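Side-chain contacts in oxidoreductase (PDB 3KA7), which binds flavin-adenine dinucleotide and, as a member of the flavin-containing amine oxidoreductase family, probably acts as an oxidoreductase: residues Arg87-Leu90 with Asp96-Lys99; Ser111-Lys116 with Glu149-Phe154. One frame throughout, in Å; residues are numbered along the deposited sequence.

Interaction 1 (Arg87-Leu90 with Asp96-Lys99)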
loop_
_atom_site.group_PDB
_atom_site.type_symbol
_atom_site.label_atom_id
_atom_site.label_comp_id
_atom_site.label_asym_id
_atom_site.label_seq_id
_atom_site.Cartn_x
_atom_site.Cartn_y
_atom_site.Cartn_z
ATOM N N ARG A 87 6.391 11.705 16.585
ATOM C CA ARG A 87 5.902 12.419 17.758
ATOM C C ARG A 87 6.031 11.560 19.013
ATOM O O ARG A 87 5.508 10.440 19.077
ATOM C CB ARG A 87 4.446 12.836 17.539
ATOM C CG ARG A 87 3.922 13.796 18.577
ATOM C CD ARG A 87 2.927 14.787 17.965
ATOM N NE ARG A 87 3.571 15.679 17.006
ATOM C CZ ARG A 87 2.933 16.611 16.303
ATOM N NH1 ARG A 87 1.623 16.773 16.448
ATOM N NH2 ARG A 87 3.606 17.388 15.459
ATOM N N VAL A 88 6.734 12.085 20.014
ATOM C CA VAL A 88 7.000 11.323 21.223
ATOM C C VAL A 88 6.629 12.143 22.456
ATOM O O VAL A 88 6.471 13.361 22.372
ATOM C CB VAL A 88 8.484 10.886 21.304
ATOM C CG1 VAL A 88 8.834 9.981 20.132
ATOM C CG2 VAL A 88 9.409 12.104 21.342
ATOM N N PRO A 89 6.467 11.479 23.598
ATOM C CA PRO A 89 6.146 12.244 24.788
ATOM C C PRO A 89 7.311 13.142 25.189
ATOM O O PRO A 89 8.469 12.865 24.849
ATOM C CB PRO A 89 5.898 11.162 25.840
ATOM C CG PRO A 89 5.504 9.955 25.048
ATOM C CD PRO A 89 6.369 10.031 23.833
ATOM N N LEU A 90 6.987 14.216 25.899
ATOM C CA LEU A 90 7.979 15.191 26.324
ATOM C C LEU A 90 9.027 14.538 27.215
ATOM O O LEU A 90 10.223 14.755 27.035
ATOM C CB LEU A 90 7.283 16.329 27.061
ATOM C CG LEU A 90 7.853 17.745 26.977
ATOM C CD1 LEU A 90 8.430 18.061 25.607
ATOM C CD2 LEU A 90 6.762 18.730 27.344
ATOM N N ASP A 96 1.887 8.835 27.081
ATOM C CA ASP A 96 1.138 9.430 25.972
ATOM C C ASP A 96 1.470 10.912 25.815
ATOM O O ASP A 96 2.396 11.410 26.451
ATOM C CB ASP A 96 -0.361 9.264 26.200
ATOM C CG ASP A 96 -0.819 9.868 27.510
ATOM O OD1 ASP A 96 -0.312 10.947 27.882
ATOM O OD2 ASP A 96 -1.690 9.267 28.166
ATOM N N TYR A 97 0.705 11.615 24.983
ATOM C CA TYR A 97 1.026 13.000 24.634
ATOM C C TYR A 97 0.326 14.029 25.530
ATOM O O TYR A 97 0.464 15.236 25.320
ATOM C CB TYR A 97 0.673 13.288 23.178
ATOM C CG TYR A 97 1.320 12.359 22.180
ATOM C CD1 TYR A 97 2.665 12.020 22.282
ATOM C CD2 TYR A 97 0.585 11.833 21.117
ATOM C CE1 TYR A 97 3.260 11.165 21.357
ATOM C CE2 TYR A 97 1.168 10.984 20.188
ATOM C CZ TYR A 97 2.502 10.647 20.315
ATOM O OH TYR A 97 3.071 9.790 19.389
ATOM N N VAL A 98 -0.422 13.539 26.512
ATOM C CA VAL A 98 -1.217 14.389 27.402
ATOM C C VAL A 98 -0.374 15.478 28.075
ATOM O O VAL A 98 -0.785 16.640 28.139
ATOM C CB VAL A 98 -1.952 13.546 28.461
ATOM C CG1 VAL A 98 -2.694 14.446 29.458
ATOM C CG2 VAL A 98 -2.928 12.593 27.786
ATOM N N LYS A 99 0.805 15.108 28.564
ATOM C CA LYS A 99 1.689 16.088 29.202
ATOM C C LYS A 99 2.586 16.821 28.205
ATOM O O LYS A 99 3.552 17.478 28.584
ATOM C CB LYS A 99 2.522 15.431 30.302
ATOM C CG LYS A 99 1.703 14.938 31.491
ATOM C CD LYS A 99 0.987 16.084 32.202
ATOM C CE LYS A 99 1.973 17.130 32.721
ATOM N NZ LYS A 99 1.296 18.394 33.130
#

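Interaction 2 (Ser111-Lys116 with Glu149-Phe154)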
loop_
_atom_site.group_PDB
_atom_site.type_symbol
_atom_site.label_atom_id
_atom_site.label_comp_id
_atom_site.label_asym_id
_atom_site.label_seq_id
_atom_site.Cartn_x
_atom_site.Cartn_y
_atom_site.Cartn_z
ATOM N N SER A 111 18.205 8.076 19.046
ATOM C CA SER A 111 18.595 9.161 19.954
ATOM C C SER A 111 17.861 9.137 21.293
ATOM O O SER A 111 18.327 9.747 22.267
ATOM C CB SER A 111 18.385 10.520 19.295
ATOM O OG SER A 111 16.997 10.784 19.165
ATOM N N LEU A 112 16.735 8.427 21.355
ATOM C CA LEU A 112 15.917 8.388 22.564
ATOM C C LEU A 112 16.307 7.232 23.472
ATOM O O LEU A 112 15.764 7.072 24.567
ATOM C CB LEU A 112 14.428 8.299 22.218
ATOM C CG LEU A 112 13.850 9.474 21.426
ATOM C CD1 LEU A 112 12.341 9.325 21.326
ATOM C CD2 LEU A 112 14.213 10.810 22.075
ATOM N N LEU A 113 17.260 6.433 23.011
ATOM C CA LEU A 113 17.753 5.290 23.776
ATOM C C LEU A 113 18.927 5.702 24.665
ATOM O O LEU A 113 19.537 6.743 24.442
ATOM C CB LEU A 113 18.232 4.207 22.811
ATOM C CG LEU A 113 17.204 3.532 21.899
ATOM C CD1 LEU A 113 17.926 2.694 20.835
ATOM C CD2 LEU A 113 16.294 2.662 22.711
ATOM N N SER A 114 19.238 4.873 25.657
ATOM C CA SER A 114 20.477 5.020 26.429
ATOM C C SER A 114 21.689 4.972 25.497
ATOM O O SER A 114 21.595 4.484 24.367
ATOM C CB SER A 114 20.583 3.888 27.436
ATOM O OG SER A 114 20.773 2.662 26.752
ATOM N N TYR A 115 22.834 5.466 25.959
ATOM C CA TYR A 115 24.039 5.417 25.137
ATOM C C TYR A 115 24.355 3.979 24.730
ATOM O O TYR A 115 24.656 3.700 23.569
ATOM C CB TYR A 115 25.232 5.987 25.900
ATOM C CG TYR A 115 26.435 6.173 25.023
ATOM C CD1 TYR A 115 26.554 7.299 24.226
ATOM C CD2 TYR A 115 27.449 5.223 24.984
ATOM C CE1 TYR A 115 27.650 7.492 23.425
ATOM C CE2 TYR A 115 28.555 5.405 24.168
ATOM C CZ TYR A 115 28.639 6.541 23.393
ATOM O OH TYR A 115 29.730 6.757 22.579
ATOM N N LYS A 116 24.301 3.074 25.700
ATOM C CA LYS A 116 24.532 1.643 25.460
ATOM C C LYS A 116 23.647 1.125 24.320
ATOM O O LYS A 116 24.129 0.514 23.361
ATOM C CB LYS A 116 24.212 0.850 26.731
ATOM C CG LYS A 116 24.545 -0.630 26.634
ATOM C CD LYS A 116 24.191 -1.394 27.906
ATOM C CE LYS A 116 22.699 -1.702 27.973
ATOM N NZ LYS A 116 22.383 -2.826 28.923
ATOM N N GLU A 149 11.159 -0.224 25.813
ATOM C CA GLU A 149 9.872 -0.299 25.136
ATOM C C GLU A 149 9.723 0.695 23.973
ATOM O O GLU A 149 8.886 0.480 23.090
ATOM C CB GLU A 149 8.729 -0.104 26.140
ATOM C CG GLU A 149 7.339 -0.207 25.515
ATOM C CD GLU A 149 6.213 0.148 26.480
ATOM O OE1 GLU A 149 6.279 1.227 27.129
ATOM O OE2 GLU A 149 5.249 -0.647 26.575
ATOM N N TRP A 150 10.512 1.771 23.974
ATOM C CA TRP A 150 10.497 2.749 22.873
ATOM C C TRP A 150 10.595 2.088 21.502
ATOM O O TRP A 150 9.864 2.439 20.575
ATOM C CB TRP A 150 11.626 3.776 23.035
ATOM C CG TRP A 150 12.070 4.494 21.757
ATOM C CD1 TRP A 150 13.339 4.532 21.239
ATOM C CD2 TRP A 150 11.254 5.267 20.862
ATOM N NE1 TRP A 150 13.360 5.271 20.080
ATOM C CE2 TRP A 150 12.095 5.740 19.831
ATOM C CE3 TRP A 150 9.892 5.597 20.831
ATOM C CZ2 TRP A 150 11.622 6.525 18.777
ATOM C CZ3 TRP A 150 9.423 6.383 19.784
ATOM C CH2 TRP A 150 10.287 6.841 18.776
ATOM N N LEU A 151 11.499 1.128 21.359
ATOM C CA LEU A 151 11.667 0.528 20.048
ATOM C C LEU A 151 10.423 -0.248 19.607
ATOM O O LEU A 151 10.137 -0.303 18.406
ATOM C CB LEU A 151 12.918 -0.357 19.980
ATOM C CG LEU A 151 14.254 0.365 20.127
ATOM C CD1 LEU A 151 15.387 -0.648 19.850
ATOM C CD2 LEU A 151 14.331 1.569 19.187
ATOM N N ILE A 152 9.690 -0.843 20.551
ATOM C CA ILE A 152 8.453 -1.570 20.203
ATOM C C ILE A 152 7.338 -0.597 19.816
ATOM O O ILE A 152 6.623 -0.824 18.837
ATOM C CB ILE A 152 7.979 -2.531 21.318
ATOM C CG1 ILE A 152 9.051 -3.602 21.579
ATOM C CG2 ILE A 152 6.688 -3.223 20.911
ATOM C CD1 ILE A 152 9.476 -4.341 20.323
ATOM N N LYS A 153 7.201 0.493 20.566
ATOM C CA LYS A 153 6.221 1.527 20.197
ATOM C C LYS A 153 6.532 2.082 18.807
ATOM O O LYS A 153 5.631 2.258 17.975
ATOM C CB LYS A 153 6.227 2.679 21.207
ATOM C CG LYS A 153 6.034 2.228 22.630
ATOM C CD LYS A 153 4.702 1.570 22.815
ATOM C CE LYS A 153 3.607 2.598 22.971
ATOM N NZ LYS A 153 2.312 1.952 23.357
ATOM N N PHE A 154 7.810 2.370 18.570
ATOM C CA PHE A 154 8.256 2.927 17.296
ATOM C C PHE A 154 7.994 1.916 16.186
ATOM O O PHE A 154 7.421 2.254 15.157
ATOM C CB PHE A 154 9.749 3.289 17.380
ATOM C CG PHE A 154 10.341 3.746 16.082
ATOM C CD1 PHE A 154 9.868 4.876 15.449
ATOM C CD2 PHE A 154 11.395 3.048 15.501
ATOM C CE1 PHE A 154 10.405 5.299 14.251
ATOM C CE2 PHE A 154 11.944 3.463 14.307
ATOM C CZ PHE A 154 11.444 4.600 13.676
#

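Interaction 1 (Arg87-Leu90 with Asp96-Lys99)
The phenol oxygen of Tyr97 takes part in two hydrogen bonds: it donates one to the backbone carbonyl of Arg87, with OH and O only 2.5 Å apart, and accepts one from the backbone N of Tyr303. The setting is a β-hairpin with a long connection, in which strand 85-89 and its antiparallel neighbour 101-105 are joined by a loop that folds back against the first strand. Tyr97 is the loop residue that reaches across. Its CG lies beside the backbone N, anti to the carbonyl carbon (chi1 -56°), and from there the ring runs alongside the strand backbone until the hydroxyl meets Arg87 O. The donor lies well above the plane of that carbonyl, 48° out of it, so the bond does not follow a lone pair.

An aliphatic methylene and the strand backbone border the ring. Over one face sits the CG methylene of Arg87, 4.0 Å from the Tyr97 ring centroid in a CH-pi contact. Beyond CG the arginine chain bends at chi2 and chi3 and departs from the tyrosine; its guanidinium stands nearly perpendicular to the ring, and NE makes a salt bridge with Asp103 on the partner strand. At the ring edge lies the strand backbone, with Pro89 N 3.9 Å from Tyr97 CE1.

Within the loop, Asp96 forms an Asx turn, its OD1 accepting from Val98 N at 2.9 Å, just before the chain returns to the second strand. Toward the end of the first strand and just past it, aliphatic carbons pack on loop carbonyl oxygens: CB of Pro89 rests 3.6 Å from Asp96 O, and the CD2 methyl of Leu90 sits 3.7 Å from Lys99 O.

Interaction 2 (Ser111-Lys116 with Glu149-Phe154)
With CG anti to the carbonyl carbon (chi1 -62°), Leu112 extends over the indole that Trp150, its own CG anti to the backbone N (chi1 157°), holds out from the helix against the leucine. The result is a CH-pi contact, with Leu112 CD1 3.9 Å from the centroid of the six-membered ring and 15° off its normal. CB of the same leucine lies by the pyrrole part, 3.9 Å from Trp150 NE1. Phe154, one helical turn on, puts its CB against the opposite face, so the indole is sandwiched between Leu112 of the 3-10 segment and Phe154 of its own helix.

Leu113 works at the edge instead. Its CD2 methyl lies in the plane of the indole, 3.8 Å from Trp150 CD1, and the same methyl is 4.0 Å from Leu151 CG, wedging between two consecutive helix residues. The one polar atom of the indole is paired outside this packing, NE1 donating to the carbonyl of Phe109. Replacing Trp150 with an alanine would probably leave that carbonyl without its mate and open a gap next to Leu112 CD1.

The contact is a buried, apolar joint of the fold, away from the flavin. It sets the short 3-10 turn and the residues leading into helix 115-127 against the start of helix 149-163; Ile121 of the former helix touches both Leu113 and Leu151, Ile142 of helix 138-145 packs on Leu151, and Val86 of strand 85-89 lies on Trp150.

Overall arrangement
Following the chain from the N terminus, interaction 1 comes first, at strand 85-89, and closes the connection to strand 101-105 at the border of the mixed sheet. Interaction 2 opens only after that second strand, and closes a much longer, largely helical excursion through 115-127 and 138-145 to helix 149-163. The two are therefore in series, neither nested nor crossed. They nevertheless meet in space: Val88, in the strand of interaction 1, turns its side chain away from the tyrosine loop, toward helix 149-163 and the 3-10 segment, with CG1 3.7 Å from Trp150 CZ3 and 3.8 Å from Leu112 CD1. One strand thus carries the hairpin loop and the helices together, remote from the flavin.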